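Local coordinates for histidine triad (HIT) protein (Sinorhizobium meliloti, PDB 3NRD) that probably binds nucleotides and may cleave or transfer their phosphate groups, as other members of the histidine triad (HIT) family do, at residues Gly19-Leu23 with Cys24-Leu28; Pro118-Glu121 with Glu122-Arg125; Arg99-Asp103 with Pro104-Gly108. All coordinates share one frame; numbering follows the deposited sequence.

Contact 1. Residues Gly19-Leu23 with Cys24-Leu28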
loop_
_atom_site.group_PDB
_atom_site.type_symbol
_atom_site.label_atom_id
_atom_site.label_comp_id
_atom_site.label_asym_id
_atom_site.label_seq_id
_atom_site.Cartn_x
_atom_site.Cartn_y
_atom_site.Cartn_z
ATOM N N GLY A 19 -5.209 0.353 20.224
ATOM C CA GLY A 19 -6.476 1.077 20.149
ATOM C C GLY A 19 -7.299 0.689 18.937
ATOM O O GLY A 19 -6.881 -0.102 18.107
ATOM N N THR A 20 -8.482 1.264 18.871
ATOM C CA THR A 20 -9.400 1.100 17.760
ATOM C C THR A 20 -9.813 2.476 17.328
ATOM O O THR A 20 -9.930 3.364 18.165
ATOM C CB THR A 20 -10.617 0.282 18.217
ATOM O OG1 THR A 20 -10.139 -0.971 18.735
ATOM C CG2 THR A 20 -11.576 0.012 17.074
ATOM N N LEU A 21 -10.005 2.641 16.030
ATOM C CA LEU A 21 -10.570 3.840 15.425
ATOM C C LEU A 21 -12.058 3.543 15.258
ATOM O O LEU A 21 -12.623 2.928 16.158
ATOM C CB LEU A 21 -9.825 4.175 14.135
ATOM C CG LEU A 21 -8.332 4.500 14.281
ATOM C CD1 LEU A 21 -7.728 4.763 12.901
ATOM C CD2 LEU A 21 -8.065 5.677 15.221
ATOM N N GLY A 22 -12.724 3.982 14.199
ATOM C CA GLY A 22 -14.119 3.617 13.982
ATOM C C GLY A 22 -14.281 2.266 13.318
ATOM O O GLY A 22 -15.007 1.381 13.772
ATOM N N LEU A 23 -13.638 2.138 12.187
ATOM C CA LEU A 23 -13.680 0.917 11.424
ATOM C C LEU A 23 -12.519 -0.015 11.789
ATOM O O LEU A 23 -12.735 -1.226 11.873
ATOM C CB LEU A 23 -13.626 1.239 9.945
ATOM C CG LEU A 23 -13.558 0.056 8.970
ATOM C CD1 LEU A 23 -14.734 -0.867 9.143
ATOM C CD2 LEU A 23 -13.459 0.617 7.537
ATOM N N CYS A 24 -11.313 0.548 11.943
ATOM C CA CYS A 24 -10.088 -0.236 12.042
ATOM C C CYS A 24 -9.574 -0.381 13.468
ATOM O O CYS A 24 -9.496 0.607 14.193
ATOM C CB CYS A 24 -8.987 0.383 11.219
ATOM S SG CYS A 24 -9.232 0.221 9.454
ATOM N N GLN A 25 -9.243 -1.613 13.866
ATOM C CA GLN A 25 -8.345 -1.851 14.982
ATOM C C GLN A 25 -6.940 -1.428 14.557
ATOM O O GLN A 25 -6.571 -1.618 13.396
ATOM C CB GLN A 25 -8.309 -3.316 15.365
ATOM C CG GLN A 25 -9.582 -3.815 16.032
ATOM C CD GLN A 25 -9.583 -5.310 16.292
ATOM O OE1 GLN A 25 -8.532 -5.927 16.363
ATOM N NE2 GLN A 25 -10.789 -5.905 16.408
HETATM N N MSE A 26 -6.180 -0.863 15.498
HETATM C CA MSE A 26 -4.794 -0.461 15.279
HETATM C C MSE A 26 -3.889 -1.358 16.084
HETATM O O MSE A 26 -4.128 -1.578 17.286
HETATM C CB MSE A 26 -4.530 0.959 15.753
HETATM C CG MSE A 26 -5.256 2.003 15.025
HETATM SE SE MSE A 26 -4.712 3.817 15.603
HETATM C CE MSE A 26 -2.889 3.574 15.124
ATOM N N ARG A 27 -2.843 -1.858 15.439
ATOM C CA ARG A 27 -1.819 -2.611 16.130
ATOM C C ARG A 27 -0.460 -2.104 15.751
ATOM O O ARG A 27 -0.265 -1.683 14.648
ATOM C CB ARG A 27 -1.906 -4.077 15.792
ATOM C CG ARG A 27 -3.231 -4.665 16.156
ATOM C CD ARG A 27 -3.312 -6.130 15.865
ATOM N NE ARG A 27 -2.739 -6.991 16.892
ATOM C CZ ARG A 27 -3.302 -7.285 18.059
ATOM N NH1 ARG A 27 -4.446 -6.729 18.442
ATOM N NH2 ARG A 27 -2.688 -8.133 18.875
ATOM N N LEU A 28 0.470 -2.175 16.689
ATOM C CA LEU A 28 1.861 -1.850 16.442
ATOM C C LEU A 28 2.497 -3.154 16.087
ATOM O O LEU A 28 2.488 -4.061 16.913
ATOM C CB LEU A 28 2.510 -1.262 17.705
ATOM C CG LEU A 28 4.013 -0.990 17.707
ATOM C CD1 LEU A 28 4.369 0.208 16.740
ATOM C CD2 LEU A 28 4.513 -0.779 19.145
#
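Leu21 and Thr20 both close on the flat peptide carbonyl of Cys24. Leu21 N comes to its oxygen nearly end-on to the C=O bond, with 2.8 Å between Leu21 N and Cys24 O, while Thr20 CG2 lies off one face of the peptide plane, 3.6 Å from Cys24 O. The carbonyl of Gly19 is met differently: Met26 N donates to Gly19 O at 2.8 Å, tilted 22° from the carbonyl plane. The other flat group, the carboxamide of Gln25, extends past this contact and binds Gln42 with its NE2; toward Thr20 the side chain offers its aliphatic part, Gln25 CG lying 4.0 Å from Thr20 OG1. Thr20 and Gln25 form a non-hydrogen-bonded antiparallel pair, and their side chains run alongside each other in the same direction. Thr20 is turned with OG1 beside its backbone N (chi1 -57°), which puts the methyl, rather than the hydroxyl, beside Cys24 O. Leu21 and Met26, a selenomethionine, make the apolar contact. A straight chi2 (-175°) carries the selenium out from the strand, and Leu21 CD2 touches Met26 SE at 3.9 Å, the two side chains slanting across each other. These residues form the end of the beta hairpin of strands 15-20 and 24-29. Its turn is tied to helix 54-75, because the carboxylate of Glu63 accepts from the backbone N of both Leu23 and Cys24. A sulfate ion, probably from the crystallisation liquor, lies beside the Thr20 side chain. Chemically the hairpin end is divided: two backbone bonds close it, Leu21, Leu23 and Cys24 pack on helix 54-75 while Met26 packs within the sheet on Ile18 and Leu37, and the polar pair Thr20 and Gln25 occupies the other face of the sheet.

Contact 2. Residues Pro118-Glu121 with Glu122-Arg125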
loop_
_atom_site.group_PDB
_atom_site.type_symbol
_atom_site.label_atom_id
_atom_site.label_comp_id
_atom_site.label_asym_id
_atom_site.label_seq_id
_atom_site.Cartn_x
_atom_site.Cartn_y
_atom_site.Cartn_z
ATOM N N PRO A 118 11.845 -7.404 18.646
ATOM C CA PRO A 118 10.648 -7.019 19.400
ATOM C C PRO A 118 10.799 -5.724 20.232
ATOM O O PRO A 118 11.885 -5.350 20.609
ATOM C CB PRO A 118 10.402 -8.231 20.307
ATOM C CG PRO A 118 11.723 -8.885 20.442
ATOM C CD PRO A 118 12.403 -8.683 19.120
ATOM N N TRP A 119 9.697 -5.034 20.464
ATOM C CA TRP A 119 9.714 -3.789 21.206
ATOM C C TRP A 119 9.845 -4.097 22.696
ATOM O O TRP A 119 9.137 -4.962 23.196
ATOM C CB TRP A 119 8.410 -3.019 21.029
ATOM C CG TRP A 119 8.248 -2.218 19.774
ATOM C CD1 TRP A 119 7.834 -2.670 18.559
ATOM C CD2 TRP A 119 8.447 -0.812 19.633
ATOM N NE1 TRP A 119 7.785 -1.645 17.658
ATOM C CE2 TRP A 119 8.153 -0.484 18.292
ATOM C CE3 TRP A 119 8.836 0.209 20.511
ATOM C CZ2 TRP A 119 8.239 0.826 17.803
ATOM C CZ3 TRP A 119 8.941 1.520 20.017
ATOM C CH2 TRP A 119 8.628 1.811 18.681
ATOM N N PRO A 120 10.751 -3.397 23.403
ATOM C CA PRO A 120 10.643 -3.415 24.865
ATOM C C PRO A 120 9.261 -2.945 25.319
ATOM O O PRO A 120 8.681 -2.086 24.684
ATOM C CB PRO A 120 11.743 -2.455 25.318
ATOM C CG PRO A 120 12.792 -2.565 24.232
ATOM C CD PRO A 120 12.013 -2.780 22.948
ATOM N N GLU A 121 8.755 -3.563 26.385
ATOM C CA GLU A 121 7.412 -3.332 26.911
ATOM C C GLU A 121 7.116 -1.842 27.092
ATOM O O GLU A 121 6.234 -1.282 26.425
ATOM C CB GLU A 121 7.266 -4.115 28.228
ATOM C CG GLU A 121 6.049 -3.849 29.086
ATOM C CD GLU A 121 4.752 -4.194 28.418
ATOM O OE1 GLU A 121 4.769 -5.064 27.517
ATOM O OE2 GLU A 121 3.716 -3.618 28.825
ATOM N N GLU A 122 7.860 -1.207 27.992
ATOM C CA GLU A 122 7.585 0.206 28.307
ATOM C C GLU A 122 7.754 1.128 27.091
ATOM O O GLU A 122 6.921 2.032 26.892
ATOM C CB GLU A 122 8.410 0.741 29.494
ATOM C CG GLU A 122 8.252 2.272 29.668
ATOM C CD GLU A 122 8.581 2.743 31.031
ATOM O OE1 GLU A 122 9.781 2.826 31.367
ATOM O OE2 GLU A 122 7.622 3.057 31.769
ATOM N N GLU A 123 8.788 0.876 26.282
ATOM C CA GLU A 123 9.011 1.678 25.085
ATOM C C GLU A 123 7.818 1.621 24.119
ATOM O O GLU A 123 7.419 2.663 23.595
ATOM C CB GLU A 123 10.313 1.284 24.399
ATOM C CG GLU A 123 11.511 1.932 25.078
ATOM C CD GLU A 123 12.805 1.196 24.834
ATOM O OE1 GLU A 123 13.065 0.842 23.670
ATOM O OE2 GLU A 123 13.555 0.976 25.812
ATOM N N HIS A 124 7.221 0.442 23.904
ATOM C CA HIS A 124 6.006 0.427 23.039
ATOM C C HIS A 124 4.783 1.069 23.690
ATOM O O HIS A 124 3.946 1.647 22.974
ATOM C CB HIS A 124 5.658 -0.946 22.399
ATOM C CG HIS A 124 5.242 -2.034 23.323
ATOM N ND1 HIS A 124 3.996 -2.072 23.917
ATOM C CD2 HIS A 124 5.842 -3.215 23.622
ATOM C CE1 HIS A 124 3.879 -3.192 24.603
ATOM N NE2 HIS A 124 4.976 -3.912 24.427
ATOM N N ARG A 125 4.691 1.026 25.013
ATOM C CA ARG A 125 3.607 1.748 25.702
ATOM C C ARG A 125 3.759 3.263 25.503
ATOM O O ARG A 125 2.784 3.944 25.192
ATOM C CB ARG A 125 3.501 1.353 27.196
ATOM C CG ARG A 125 2.963 -0.078 27.426
ATOM C CD ARG A 125 2.245 -0.242 28.775
ATOM N NE ARG A 125 3.027 0.323 29.882
ATOM C CZ ARG A 125 3.960 -0.302 30.611
ATOM N NH1 ARG A 125 4.255 -1.592 30.456
ATOM N NH2 ARG A 125 4.597 0.393 31.554
#
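Pro120 is the N-cap of the C-terminal helix 121-134: His124 N donates to Pro120 O at 3.0 Å, and one residue further on Arg125 N bonds Glu121 O. That second carbonyl has another neighbour, for Glu121 O sits 3.2 Å above the His124 ring plane, over its centre. The imidazole comes there because its CG stands between the backbone N and the carbonyl carbon (chi1 67°), folding the ring back over the first turn. Trp119 CB closes on the ring's edge, 3.7 Å from His124 CD2. In one of the two deposited conformers of Glu121, a bend at chi2 swings the carboxylate toward Arg125, where Glu121 OE2 uses its anti lone pair to take a salt-bridging bond of 2.7 Å from Arg125 NH1. The oxygen lies in the guanidinium plane, although carboxylate and guanidinium are turned 43° apart. Given the second conformer, how constantly this bridge is made is doubtful. Trp119 anchors the entry to the helix: its N bonds Asn30, its ring meets that of Phe127 further along helix 121-134, and with His124 it packs on Leu28 of strand 24-29.

Contact 3. Residues Arg99-Asp103 with Pro104-Gly108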
loop_
_atom_site.group_PDB
_atom_site.type_symbol
_atom_site.label_atom_id
_atom_site.label_comp_id
_atom_site.label_asym_id
_atom_site.label_seq_id
_atom_site.Cartn_x
_atom_site.Cartn_y
_atom_site.Cartn_z
ATOM N N ARG A 99 9.394 5.792 7.709
ATOM C CA ARG A 99 10.702 5.526 7.107
ATOM C C ARG A 99 11.604 6.758 7.023
ATOM O O ARG A 99 11.139 7.907 6.998
ATOM C CB ARG A 99 10.585 5.021 5.678
ATOM C CG ARG A 99 9.685 3.855 5.455
ATOM C CD ARG A 99 10.169 2.592 6.084
ATOM N NE ARG A 99 11.506 2.169 5.668
ATOM C CZ ARG A 99 11.825 1.424 4.616
ATOM N NH1 ARG A 99 10.906 0.995 3.758
ATOM N NH2 ARG A 99 13.106 1.089 4.431
ATOM N N ARG A 100 12.902 6.486 6.905
ATOM C CA ARG A 100 13.856 7.526 6.674
ATOM C C ARG A 100 15.115 6.916 6.075
ATOM O O ARG A 100 15.431 5.743 6.299
ATOM C CB ARG A 100 14.151 8.271 7.982
ATOM C CG ARG A 100 15.021 7.505 8.999
ATOM C CD ARG A 100 14.463 7.608 10.389
ATOM N NE ARG A 100 14.397 8.989 10.879
ATOM C CZ ARG A 100 13.426 9.510 11.648
ATOM N NH1 ARG A 100 12.340 8.804 12.010
ATOM N NH2 ARG A 100 13.533 10.786 12.050
ATOM N N GLU A 101 15.827 7.719 5.315
ATOM C CA GLU A 101 17.128 7.327 4.793
ATOM C C GLU A 101 18.021 6.827 5.916
ATOM O O GLU A 101 18.079 7.414 7.002
ATOM C CB GLU A 101 17.784 8.467 4.028
ATOM C CG GLU A 101 19.141 8.088 3.384
ATOM C CD GLU A 101 19.740 9.218 2.554
ATOM O OE1 GLU A 101 19.090 10.280 2.449
ATOM O OE2 GLU A 101 20.857 9.044 2.014
ATOM N N GLY A 102 18.657 5.697 5.637
ATOM C CA GLY A 102 19.537 5.051 6.581
ATOM C C GLY A 102 18.845 4.066 7.497
ATOM O O GLY A 102 19.525 3.427 8.278
ATOM N N ASP A 103 17.515 3.930 7.435
ATOM C CA ASP A 103 16.815 2.974 8.307
ATOM C C ASP A 103 17.047 1.589 7.713
ATOM O O ASP A 103 17.632 1.498 6.650
ATOM C CB ASP A 103 15.323 3.351 8.524
ATOM C CG ASP A 103 14.425 3.062 7.330
ATOM O OD1 ASP A 103 14.794 2.363 6.384
ATOM O OD2 ASP A 103 13.290 3.574 7.330
ATOM N N PRO A 104 16.644 0.516 8.402
ATOM C CA PRO A 104 17.041 -0.779 7.880
ATOM C C PRO A 104 16.431 -1.075 6.506
ATOM O O PRO A 104 15.240 -0.887 6.300
ATOM C CB PRO A 104 16.532 -1.746 8.961
ATOM C CG PRO A 104 16.721 -0.968 10.197
ATOM C CD PRO A 104 16.144 0.375 9.774
ATOM N N ASN A 105 17.316 -1.427 5.575
ATOM C CA ASN A 105 17.008 -1.751 4.189
ATOM C C ASN A 105 16.561 -0.566 3.318
ATOM O O ASN A 105 16.163 -0.773 2.172
ATOM C CB ASN A 105 15.953 -2.867 4.116
ATOM C CG ASN A 105 16.025 -3.661 2.803
ATOM O OD1 ASN A 105 17.115 -4.001 2.333
ATOM N ND2 ASN A 105 14.873 -3.969 2.231
ATOM N N TRP A 106 16.660 0.662 3.831
ATOM C CA TRP A 106 16.366 1.821 3.025
ATOM C C TRP A 106 17.175 1.763 1.732
ATOM O O TRP A 106 18.371 1.440 1.781
ATOM C CB TRP A 106 16.736 3.105 3.759
ATOM C CG TRP A 106 16.525 4.308 2.931
ATOM C CD1 TRP A 106 17.428 4.907 2.074
ATOM C CD2 TRP A 106 15.341 5.076 2.857
ATOM N NE1 TRP A 106 16.861 6.004 1.491
ATOM C CE2 TRP A 106 15.578 6.128 1.947
ATOM C CE3 TRP A 106 14.096 4.983 3.471
ATOM C CZ2 TRP A 106 14.607 7.094 1.645
ATOM C CZ3 TRP A 106 13.140 5.942 3.176
ATOM C CH2 TRP A 106 13.398 6.974 2.268
ATOM N N PRO A 107 16.539 2.070 0.575
ATOM C CA PRO A 107 15.157 2.460 0.323
ATOM C C PRO A 107 14.186 1.301 0.040
ATOM O O PRO A 107 13.045 1.563 -0.352
ATOM C CB PRO A 107 15.294 3.351 -0.921
ATOM C CG PRO A 107 16.357 2.729 -1.681
ATOM C CD PRO A 107 17.311 2.088 -0.675
ATOM N N GLY A 108 14.581 0.055 0.279
ATOM C CA GLY A 108 13.740 -1.094 -0.027
ATOM C C GLY A 108 12.588 -1.266 0.944
ATOM O O GLY A 108 12.439 -0.491 1.919
#
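Trp106, Asp103 and Arg99 hold together two successive type II turns after strand 94-99, one closed by Asp103 N bonding Arg100 O, the next by Trp106 N reaching Asp103 O at 3.1 Å from above the carbonyl plane. The indole of Trp106 lies flat on the first turn: Glu101 CA stands 3.4 Å from the centroid of the Trp106 five-membered ring, almost on the ring normal, as a CH-pi contact, and Arg100 C lies over the same face nearer the rim. Pro107, joined by a cis peptide, places its CB over the opposite face, and Arg99 CB touches the indole edge 3.7 Å from Trp106 CZ3. With CG opposite its own backbone N (chi1 177°), the indole reaches back over the preceding turn. Without the indole, as with an alanine in its place, Glu101 CA would probably lose its CH-pi partner and the first turn its cover. Asp103 is held by the arginine side-on: Arg99 NE bonds Asp103 OD2 at 2.8 Å and Arg99 NH2 bonds Asp103 OD1 at 2.9 Å, both on the syn sides. Asp103 OD2 also takes Arg100 N at 3.0 Å, from the opposite face of the carboxylate. At its far end the guanidinium grips Gly108 O with two nitrogens, Arg99 NH1 at 2.8 Å and Arg99 NH2 at 3.0 Å. Asn81 receives a further bond from Arg99 NH1. The charge of the buried arginine is probably balanced by Asp103, and its in-plane bonds should hold the guanidinium flat and fix the course of the chain.

How the contacts relate
All three contacts belong to the HIT-domain part of a longer protein; along the chain contact 1 comes first, then contact 3, then contact 2. Contact 1 closes the hairpin at the outer side of the antiparallel sheet, whereas contact 3 leaves the end of strand 94-99, on the opposite side of the chain's centre; their centres are 26 Å apart. Contact 2 lies about 18 Å from contact 1 and 21 Å from contact 3, centre to centre. Leu28 CD2 lies 3.5 Å from His124 CB, so the start of the C-terminal helix packs on strand 24-29. Contact 3 is part of the subunit interface, Asn87 of the second subunit bonding Pro107 O.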